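Local coordinates for protein C-glycoside 3-oxidase (PDB 7DVE) that oxidises the C3 hydroxyl of the sugar in C-glycosides such as isoorientin and mangiferin, using bound FAD and passing the electrons to oxygen, at residues A[107-119]-A[436-448]. Residues are numbered along the deposited sequence; the frame is centred on the assembly and turned at random.
With FAD (flavin-adenine dinucleotide), chain C.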
ATOM      1  N   ASP A 107       0.475 -25.933  -8.939  1.00 63.63           N
ATOM      2  CA  ASP A 107      -0.270 -27.176  -8.771  1.00 63.43           C
ATOM      3  C   ASP A 107      -0.515 -27.486  -7.305  1.00 64.99           C
ATOM      4  O   ASP A 107       0.432 -27.680  -6.537  1.00 67.16           O
ATOM      5  CB  ASP A 107       0.494 -28.359  -9.400  1.00 64.88           C
ATOM      6  CG  ASP A 107       0.711 -28.216 -10.900  1.00 69.98           C
ATOM      7  OD1 ASP A 107       0.213 -27.229 -11.469  1.00 70.92           O
ATOM      8  OD2 ASP A 107       1.375 -29.111 -11.509  1.00 72.62           O
ATOM      9  N   GLY A 108      -1.785 -27.622  -6.937  1.00 63.27           N
ATOM     10  CA  GLY A 108      -2.110 -28.098  -5.610  1.00 62.78           C
ATOM     11  C   GLY A 108      -2.025 -27.049  -4.522  1.00 63.92           C
ATOM     12  O   GLY A 108      -2.192 -27.392  -3.346  1.00 66.05           O
ATOM     13  N   GLU A 109      -1.791 -25.790  -4.873  1.00 63.03           N
ATOM     14  CA  GLU A 109      -1.601 -24.690  -3.934  1.00 59.94           C
ATOM     15  C   GLU A 109      -2.767 -23.721  -4.014  1.00 59.15           C
ATOM     16  O   GLU A 109      -3.464 -23.643  -5.029  1.00 63.07           O
ATOM     17  CB  GLU A 109      -0.290 -23.950  -4.229  1.00 57.74           C
ATOM     18  CG  GLU A 109       0.933 -24.840  -4.035  1.00 62.10           C
ATOM     19  CD  GLU A 109       2.249 -24.092  -4.114  1.00 61.73           C
ATOM     20  OE1 GLU A 109       2.208 -22.860  -4.272  1.00 61.16           O
ATOM     21  OE2 GLU A 109       3.325 -24.737  -3.988  1.00 66.73           O
ATOM     22  N   ASP A 110      -2.965 -22.961  -2.930  1.00 61.02           N
ATOM     23  CA  ASP A 110      -3.975 -21.905  -2.942  1.00 58.84           C
ATOM     24  C   ASP A 110      -3.625 -20.809  -3.935  1.00 55.95           C
ATOM     25  O   ASP A 110      -4.517 -20.251  -4.592  1.00 55.29           O
ATOM     26  CB  ASP A 110      -4.146 -21.317  -1.541  1.00 55.22           C
ATOM     27  CG  ASP A 110      -4.499 -22.374  -0.521  1.00 61.86           C
ATOM     28  OD1 ASP A 110      -5.685 -22.757  -0.445  1.00 60.35           O
ATOM     29  OD2 ASP A 110      -3.589 -22.840   0.207  1.00 64.12           O
ATOM     30  N   GLY A 111      -2.339 -20.475  -4.047  1.00 58.58           N
ATOM     31  CA  GLY A 111      -1.886 -19.315  -4.809  1.00 55.45           C
ATOM     32  C   GLY A 111      -2.479 -18.004  -4.309  1.00 52.23           C
ATOM     33  O   GLY A 111      -3.115 -17.912  -3.256  1.00 51.23           O
ATOM     34  N   LEU A 112      -2.248 -16.967  -5.120  1.00 51.97           N
ATOM     35  CA  LEU A 112      -2.810 -15.634  -4.922  1.00 49.02           C
ATOM     36  C   LEU A 112      -3.529 -15.235  -6.207  1.00 49.83           C
ATOM     37  O   LEU A 112      -3.022 -14.415  -6.986  1.00 48.80           O
ATOM     38  CB  LEU A 112      -1.717 -14.630  -4.564  1.00 50.11           C
ATOM     39  CG  LEU A 112      -1.008 -14.816  -3.212  1.00 53.50           C
ATOM     40  CD1 LEU A 112       0.143 -13.818  -3.090  1.00 53.92           C
ATOM     41  CD2 LEU A 112      -2.003 -14.597  -2.077  1.00 53.16           C
ATOM     42  N   PRO A 113      -4.714 -15.799  -6.465  1.00 50.59           N
ATOM     43  CA  PRO A 113      -5.313 -15.633  -7.810  1.00 51.42           C
ATOM     44  C   PRO A 113      -5.495 -14.183  -8.239  1.00 50.19           C
ATOM     45  O   PRO A 113      -5.283 -13.887  -9.420  1.00 49.90           O
ATOM     46  CB  PRO A 113      -6.658 -16.384  -7.712  1.00 48.47           C
ATOM     47  CG  PRO A 113      -6.723 -17.020  -6.356  1.00 49.25           C
ATOM     48  CD  PRO A 113      -5.374 -16.870  -5.687  1.00 49.92           C
ATOM     49  N   VAL A 114      -5.831 -13.261  -7.324  1.00 47.89           N
ATOM     50  CA  VAL A 114      -6.012 -11.862  -7.711  1.00 47.22           C
ATOM     51  C   VAL A 114      -4.920 -10.932  -7.159  1.00 47.10           C
ATOM     52  O   VAL A 114      -5.172  -9.746  -6.903  1.00 47.68           O
ATOM     53  CB  VAL A 114      -7.412 -11.352  -7.292  1.00 49.76           C
ATOM     54  CG1 VAL A 114      -8.502 -12.099  -8.064  1.00 50.81           C
ATOM     55  CG2 VAL A 114      -7.608 -11.452  -5.772  1.00 45.20           C
ATOM     56  N   ALA A 115      -3.703 -11.437  -6.988  1.00 47.88           N
ATOM     57  CA  ALA A 115      -2.549 -10.559  -6.805  1.00 47.60           C
ATOM     58  C   ALA A 115      -2.531  -9.511  -7.906  1.00 47.53           C
ATOM     59  O   ALA A 115      -2.594  -9.853  -9.088  1.00 44.00           O
ATOM     60  CB  ALA A 115      -1.246 -11.370  -6.834  1.00 47.37           C
ATOM     61  N   ALA A 116      -2.440  -8.227  -7.517  1.00 48.05           N
ATOM     62  CA  ALA A 116      -2.618  -7.126  -8.457  1.00 47.30           C
ATOM     63  C   ALA A 116      -1.487  -6.106  -8.349  1.00 49.57           C
ATOM     64  O   ALA A 116      -0.688  -6.121  -7.412  1.00 46.52           O
ATOM     65  CB  ALA A 116      -3.976  -6.442  -8.257  1.00 45.61           C
ATOM     66  N   PHE A 117      -1.436  -5.219  -9.350  1.00 49.07           N
ATOM     67  CA  PHE A 117      -0.428  -4.178  -9.481  1.00 46.35           C
ATOM     68  C   PHE A 117      -1.082  -2.930 -10.057  1.00 49.58           C
ATOM     69  O   PHE A 117      -2.160  -3.002 -10.655  1.00 49.29           O
ATOM     70  CB  PHE A 117       0.720  -4.585 -10.414  1.00 50.05           C
ATOM     71  CG  PHE A 117       1.191  -5.999 -10.238  1.00 51.52           C
ATOM     72  CD1 PHE A 117       0.573  -7.040 -10.923  1.00 48.73           C
ATOM     73  CD2 PHE A 117       2.272  -6.281  -9.423  1.00 51.22           C
ATOM     74  CE1 PHE A 117       0.989  -8.316 -10.776  1.00 48.66           C
ATOM     75  CE2 PHE A 117       2.709  -7.594  -9.269  1.00 50.78           C
ATOM     76  CZ  PHE A 117       2.066  -8.608  -9.952  1.00 51.47           C
ATOM     77  N   SER A 118      -0.396  -1.794  -9.906  1.00 47.01           N
ATOM     78  CA  SER A 118      -0.698  -0.546 -10.609  1.00 50.02           C
ATOM     79  C   SER A 118       0.587  -0.006 -11.227  1.00 49.79           C
ATOM     80  O   SER A 118       1.646  -0.055 -10.605  1.00 52.18           O
ATOM     81  CB  SER A 118      -1.290   0.542  -9.681  1.00 49.09           C
ATOM     82  OG  SER A 118      -2.595   0.217  -9.253  1.00 49.08           O
ATOM     83  N   SER A 119       0.497   0.533 -12.437  1.00 50.51           N
ATOM     84  CA  SER A 119       1.662   1.084 -13.134  1.00 53.64           C
ATOM     85  C   SER A 119       1.315   2.507 -13.555  1.00 55.39           C
ATOM     86  O   SER A 119       0.684   2.709 -14.599  1.00 55.81           O
ATOM     87  CB  SER A 119       2.046   0.232 -14.333  1.00 52.95           C
ATOM     88  OG  SER A 119       2.787  -0.907 -13.921  1.00 54.38           O
ATOM     89  N   VAL A 436     -15.528 -14.696   1.815  1.00 49.22           N
ATOM     90  CA  VAL A 436     -14.063 -14.697   1.859  1.00 51.97           C
ATOM     91  C   VAL A 436     -13.552 -14.338   0.460  1.00 51.53           C
ATOM     92  O   VAL A 436     -13.724 -15.110  -0.480  1.00 49.79           O
ATOM     93  CB  VAL A 436     -13.498 -16.053   2.323  1.00 52.45           C
ATOM     94  CG1 VAL A 436     -11.962 -15.972   2.458  1.00 46.90           C
ATOM     95  CG2 VAL A 436     -14.109 -16.485   3.661  1.00 50.97           C
ATOM     96  N   MET A 437     -12.905 -13.174   0.323  1.00 51.42           N
ATOM     97  CA  MET A 437     -12.404 -12.721  -0.975  1.00 50.02           C
ATOM     98  C   MET A 437     -11.318 -13.674  -1.492  1.00 47.68           C
ATOM     99  O   MET A 437     -10.690 -14.375  -0.717  1.00 48.73           O
ATOM    100  CB  MET A 437     -11.826 -11.314  -0.848  1.00 49.33           C
ATOM    101  CG  MET A 437     -12.846 -10.196  -0.606  1.00 50.99           C
ATOM    102  SD  MET A 437     -14.114 -10.124  -1.851  1.00 53.84           S
ATOM    103  CE  MET A 437     -13.144  -9.656  -3.285  1.00 50.74           C
ATOM    104  N   PRO A 438     -11.074 -13.726  -2.799  1.00 49.66           N
ATOM    105  CA  PRO A 438      -9.977 -14.572  -3.290  1.00 46.50           C
ATOM    106  C   PRO A 438      -8.620 -14.041  -2.836  1.00 48.42           C
ATOM    107  O   PRO A 438      -8.394 -12.828  -2.739  1.00 46.21           O
ATOM    108  CB  PRO A 438     -10.107 -14.518  -4.821  1.00 46.06           C
ATOM    109  CG  PRO A 438     -11.157 -13.518  -5.133  1.00 49.74           C
ATOM    110  CD  PRO A 438     -11.898 -13.148  -3.872  1.00 47.43           C
ATOM    111  N   LEU A 439      -7.698 -14.970  -2.585  1.00 44.30           N
ATOM    112  CA  LEU A 439      -6.408 -14.598  -2.032  1.00 49.62           C
ATOM    113  C   LEU A 439      -5.711 -13.595  -2.937  1.00 49.99           C
ATOM    114  O   LEU A 439      -5.788 -13.683  -4.166  1.00 48.99           O
ATOM    115  CB  LEU A 439      -5.537 -15.832  -1.818  1.00 49.63           C
ATOM    116  CG  LEU A 439      -6.211 -16.794  -0.837  1.00 52.90           C
ATOM    117  CD1 LEU A 439      -5.425 -18.094  -0.685  1.00 53.16           C
ATOM    118  CD2 LEU A 439      -6.427 -16.128   0.509  1.00 46.01           C
ATOM    119  N   GLY A 440      -5.047 -12.620  -2.310  1.00 47.24           N
ATOM    120  CA  GLY A 440      -4.512 -11.480  -3.014  1.00 47.10           C
ATOM    121  C   GLY A 440      -5.441 -10.290  -3.043  1.00 47.49           C
ATOM    122  O   GLY A 440      -4.990  -9.174  -3.337  1.00 49.97           O
ATOM    123  N   ALA A 441      -6.721 -10.485  -2.728  1.00 46.01           N
ATOM    124  CA  ALA A 441      -7.679  -9.399  -2.817  1.00 47.48           C
ATOM    125  C   ALA A 441      -7.353  -8.246  -1.877  1.00 49.39           C
ATOM    126  O   ALA A 441      -7.738  -7.121  -2.171  1.00 48.68           O
ATOM    127  CB  ALA A 441      -9.081  -9.914  -2.528  1.00 47.29           C
ATOM    128  N   SER A 442      -6.645  -8.489  -0.763  1.00 48.40           N
ATOM    129  CA  SER A 442      -6.358  -7.400   0.170  1.00 50.80           C
ATOM    130  C   SER A 442      -5.416  -6.354  -0.418  1.00 48.40           C
ATOM    131  O   SER A 442      -5.392  -5.225   0.073  1.00 46.22           O
ATOM    132  CB  SER A 442      -5.756  -7.945   1.482  1.00 49.01           C
ATOM    133  OG  SER A 442      -4.397  -8.322   1.323  1.00 46.77           O
ATOM    134  N   LEU A 443      -4.656  -6.705  -1.460  1.00 48.00           N
ATOM    135  CA  LEU A 443      -3.616  -5.864  -2.048  1.00 46.63           C
ATOM    136  C   LEU A 443      -2.576  -5.430  -1.033  1.00 47.78           C
ATOM    137  O   LEU A 443      -1.862  -4.458  -1.269  1.00 49.64           O
ATOM    138  CB  LEU A 443      -4.193  -4.636  -2.736  1.00 47.98           C
ATOM    139  CG  LEU A 443      -5.445  -4.873  -3.572  1.00 50.93           C
ATOM    140  CD1 LEU A 443      -6.190  -3.558  -3.672  1.00 49.35           C
ATOM    141  CD2 LEU A 443      -5.086  -5.418  -4.936  1.00 46.88           C
ATOM    142  N   HIS A 444      -2.482  -6.135   0.093  1.00 48.05           N
ATOM    143  CA  HIS A 444      -1.473  -5.907   1.127  1.00 48.62           C
ATOM    144  C   HIS A 444      -0.502  -7.084   1.088  1.00 49.43           C
ATOM    145  O   HIS A 444      -0.765  -8.138   1.675  1.00 49.04           O
ATOM    146  CB  HIS A 444      -2.131  -5.785   2.501  1.00 46.46           C
ATOM    147  CG  HIS A 444      -3.228  -4.775   2.560  1.00 48.16           C
ATOM    148  ND1 HIS A 444      -4.112  -4.705   3.616  1.00 49.30           N
ATOM    149  CD2 HIS A 444      -3.552  -3.752   1.730  1.00 46.95           C
ATOM    150  CE1 HIS A 444      -4.955  -3.705   3.414  1.00 47.88           C
ATOM    151  NE2 HIS A 444      -4.631  -3.106   2.285  1.00 44.35           N
ATOM    152  N   TYR A 445       0.607  -6.920   0.381  1.00 50.72           N
ATOM    153  CA  TYR A 445       1.599  -7.982   0.239  1.00 50.14           C
ATOM    154  C   TYR A 445       2.864  -7.559   0.994  1.00 53.01           C
ATOM    155  O   TYR A 445       3.484  -6.539   0.667  1.00 49.99           O
ATOM    156  CB  TYR A 445       1.887  -8.290  -1.236  1.00 46.42           C
ATOM    157  CG  TYR A 445       0.642  -8.321  -2.135  1.00 49.90           C
ATOM    158  CD1 TYR A 445      -0.562  -8.904  -1.712  1.00 49.55           C
ATOM    159  CD2 TYR A 445       0.677  -7.768  -3.403  1.00 48.79           C
ATOM    160  CE1 TYR A 445      -1.697  -8.904  -2.534  1.00 48.62           C
ATOM    161  CE2 TYR A 445      -0.434  -7.766  -4.220  1.00 49.05           C
ATOM    162  CZ  TYR A 445      -1.620  -8.321  -3.793  1.00 49.20           C
ATOM    163  OH  TYR A 445      -2.710  -8.290  -4.653  1.00 46.35           O
ATOM    164  N   GLN A 446       3.231  -8.334   2.007  1.00 51.41           N
ATOM    165  CA  GLN A 446       4.341  -8.013   2.874  1.00 52.21           C
ATOM    166  C   GLN A 446       5.417  -9.085   2.766  1.00 55.76           C
ATOM    167  O   GLN A 446       5.211 -10.163   2.197  1.00 53.84           O
ATOM    168  CB  GLN A 446       3.877  -7.885   4.335  1.00 53.95           C
ATOM    169  CG  GLN A 446       2.949  -6.679   4.640  1.00 53.31           C
ATOM    170  CD  GLN A 446       1.556  -6.826   4.050  1.00 52.77           C
ATOM    171  OE1 GLN A 446       1.022  -5.875   3.475  1.00 53.05           O
ATOM    172  NE2 GLN A 446       0.947  -8.014   4.200  1.00 48.95           N
ATOM    173  N   GLY A 447       6.588  -8.766   3.330  1.00 58.45           N
ATOM    174  CA  GLY A 447       7.533  -9.776   3.747  1.00 57.66           C
ATOM    175  C   GLY A 447       8.558 -10.203   2.721  1.00 54.81           C
ATOM    176  O   GLY A 447       9.533 -10.835   3.097  1.00 58.53           O
ATOM    177  N   THR A 448       8.393  -9.850   1.445  1.00 55.85           N
ATOM    178  CA  THR A 448       9.258 -10.426   0.418  1.00 59.40           C
ATOM    179  C   THR A 448      10.668  -9.857   0.451  1.00 59.38           C
ATOM    180  O   THR A 448      11.579 -10.458  -0.139  1.00 56.38           O
ATOM    181  CB  THR A 448       8.665 -10.214  -0.975  1.00 56.79           C
ATOM    182  OG1 THR A 448       8.358  -8.832  -1.141  1.00 55.01           O
ATOM    183  CG2 THR A 448       7.394 -11.043  -1.159  1.00 55.78           C
TER
HETATM  184  PA  FAD C 801       3.052   0.972  -5.135  1.00 52.71           P
HETATM  185  O1A FAD C 801       2.682  -0.206  -5.955  1.00 53.98           O
HETATM  186  O2A FAD C 801       1.976   1.784  -4.520  1.00 51.84           O
HETATM  187  O5B FAD C 801       3.963   1.837  -6.147  1.00 55.82           O
HETATM  188  C5B FAD C 801       5.092   1.218  -6.769  1.00 52.77           C
HETATM  189  C4B FAD C 801       5.387   1.893  -8.084  1.00 54.23           C
HETATM  190  O4B FAD C 801       6.587   1.241  -8.595  1.00 55.29           O
HETATM  191  C3B FAD C 801       4.283   1.599  -9.120  1.00 56.76           C
HETATM  192  O3B FAD C 801       3.842   2.853  -9.676  1.00 55.53           O
HETATM  193  C2B FAD C 801       5.055   0.781 -10.166  1.00 54.00           C
HETATM  194  O2B FAD C 801       4.618   1.069 -11.497  1.00 53.14           O
HETATM  195  C1B FAD C 801       6.473   1.292 -10.009  1.00 56.53           C
HETATM  196  N9A FAD C 801       7.464   0.321 -10.600  1.00 58.82           N
HETATM  197  C8A FAD C 801       7.453  -0.982 -10.273  1.00 57.00           C
HETATM  198  N7A FAD C 801       8.441  -1.593 -10.935  1.00 58.51           N
HETATM  199  C5A FAD C 801       9.067  -0.681 -11.682  1.00 61.01           C
HETATM  200  C6A FAD C 801      10.121  -0.784 -12.503  1.00 63.10           C
HETATM  201  N6A FAD C 801      10.653  -1.999 -12.630  1.00 63.88           N
HETATM  202  N1A FAD C 801      10.626   0.274 -13.166  1.00 63.15           N
HETATM  203  C2A FAD C 801      10.015   1.516 -12.979  1.00 63.43           C
HETATM  204  N3A FAD C 801       8.918   1.605 -12.102  1.00 60.31           N
HETATM  205  C4A FAD C 801       8.467   0.506 -11.472  1.00 60.47           C
HETATM  206  N1  FAD C 801      -3.449   0.414   1.583  1.00 46.90           N
HETATM  207  C2  FAD C 801      -3.635   0.858   2.880  1.00 48.94           C
HETATM  208  O2  FAD C 801      -2.655   0.910   3.615  1.00 47.44           O
HETATM  209  N3  FAD C 801      -4.916   1.219   3.329  1.00 49.43           N
HETATM  210  C4  FAD C 801      -6.012   1.176   2.439  1.00 46.34           C
HETATM  211  O4  FAD C 801      -7.130   1.519   2.838  1.00 44.99           O
HETATM  212  C4X FAD C 801      -5.807   0.728   1.138  1.00 47.60           C
HETATM  213  N5  FAD C 801      -6.823   0.607   0.249  1.00 48.00           N
HETATM  214  C5X FAD C 801      -6.551   0.297  -1.051  1.00 47.91           C
HETATM  215  C6  FAD C 801      -7.569   0.304  -2.024  1.00 46.89           C
HETATM  216  C7  FAD C 801      -7.311   0.049  -3.366  1.00 47.81           C
HETATM  217  C7M FAD C 801      -8.454   0.074  -4.412  1.00 47.59           C
HETATM  218  C8  FAD C 801      -6.004  -0.234  -3.765  1.00 47.10           C
HETATM  219  C8M FAD C 801      -5.704  -0.523  -5.248  1.00 46.92           C
HETATM  220  C9  FAD C 801      -4.982  -0.253  -2.805  1.00 48.01           C
HETATM  221  C9A FAD C 801      -5.245   0.004  -1.447  1.00 46.91           C
HETATM  222  N10 FAD C 801      -4.266  -0.032  -0.514  1.00 48.35           N
HETATM  223  C10 FAD C 801      -4.519   0.360   0.737  1.00 47.89           C
HETATM  224  C1' FAD C 801      -2.873  -0.465  -0.819  1.00 47.91           C
HETATM  225  C2' FAD C 801      -1.879   0.671  -1.088  1.00 49.69           C
HETATM  226  O2' FAD C 801      -2.248   1.314  -2.319  1.00 49.02           O
HETATM  227  C3' FAD C 801      -0.415   0.117  -1.130  1.00 48.66           C
HETATM  228  O3' FAD C 801      -0.083  -0.478   0.132  1.00 49.14           O
HETATM  229  C4' FAD C 801       0.599   1.240  -1.353  1.00 50.60           C
HETATM  230  O4' FAD C 801       0.298   1.920  -2.561  1.00 49.37           O
HETATM  231  C5' FAD C 801       2.036   0.658  -1.450  1.00 52.64           C
HETATM  232  O5' FAD C 801       2.962   1.678  -1.877  1.00 52.08           O
HETATM  233  P   FAD C 801       4.368   1.362  -2.612  1.00 53.84           P
HETATM  234  O1P FAD C 801       5.004   2.593  -3.157  1.00 54.13           O
HETATM  235  O2P FAD C 801       5.120   0.518  -1.660  1.00 54.87           O
HETATM  236  O3P FAD C 801       4.062   0.530  -3.966  1.00 54.12           O
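Tyr445 reaches Ala116 with its hydroxyl: OH accepts from Ala116 N at 2.9 Å (N-H...O 148°) and donates to Gly440 O at 2.8 Å, lying in the carbonyl plane on a lone pair, so a single phenol hydroxyl ties Ala116 to the turn that starts at Gly440. Gly440 O also takes Leu443 N, closing the type I turn from Gly440 to Leu443. A phenylalanine in place of Tyr445 would probably leave Ala116 N and one lone pair of Gly440 O without their partner in this buried place. The second bond, Val114 N to Leu439 O (3.2 Å), joins the type I turn 112-115 to the type II turn 438-441. Gly440 fills the positive-phi corner of the latter, where a side chain would run into Ala115 N.

In this GMC oxidoreductase the segment 436-448 carries His444, the probable proton acceptor, whose NE2 lies 3.8 Å from N1 of the flavin; Gln298 holds ND1.

Apolar side chains make up much of the rest. Val114 places CG2 between its backbone N and carbonyl carbon (chi1 -65°), where it packs over the 438-441 turn, against Pro438 and Ala441 CB (3.9 Å). Leu112 and Leu439 cross at about a right angle, CD2 of the former on CB of the latter. Branched Leu443 serves two neighbours: CD2 meets Ala116 CB at 3.6 Å, while CD1 packs against flavin C8 at 3.3 Å.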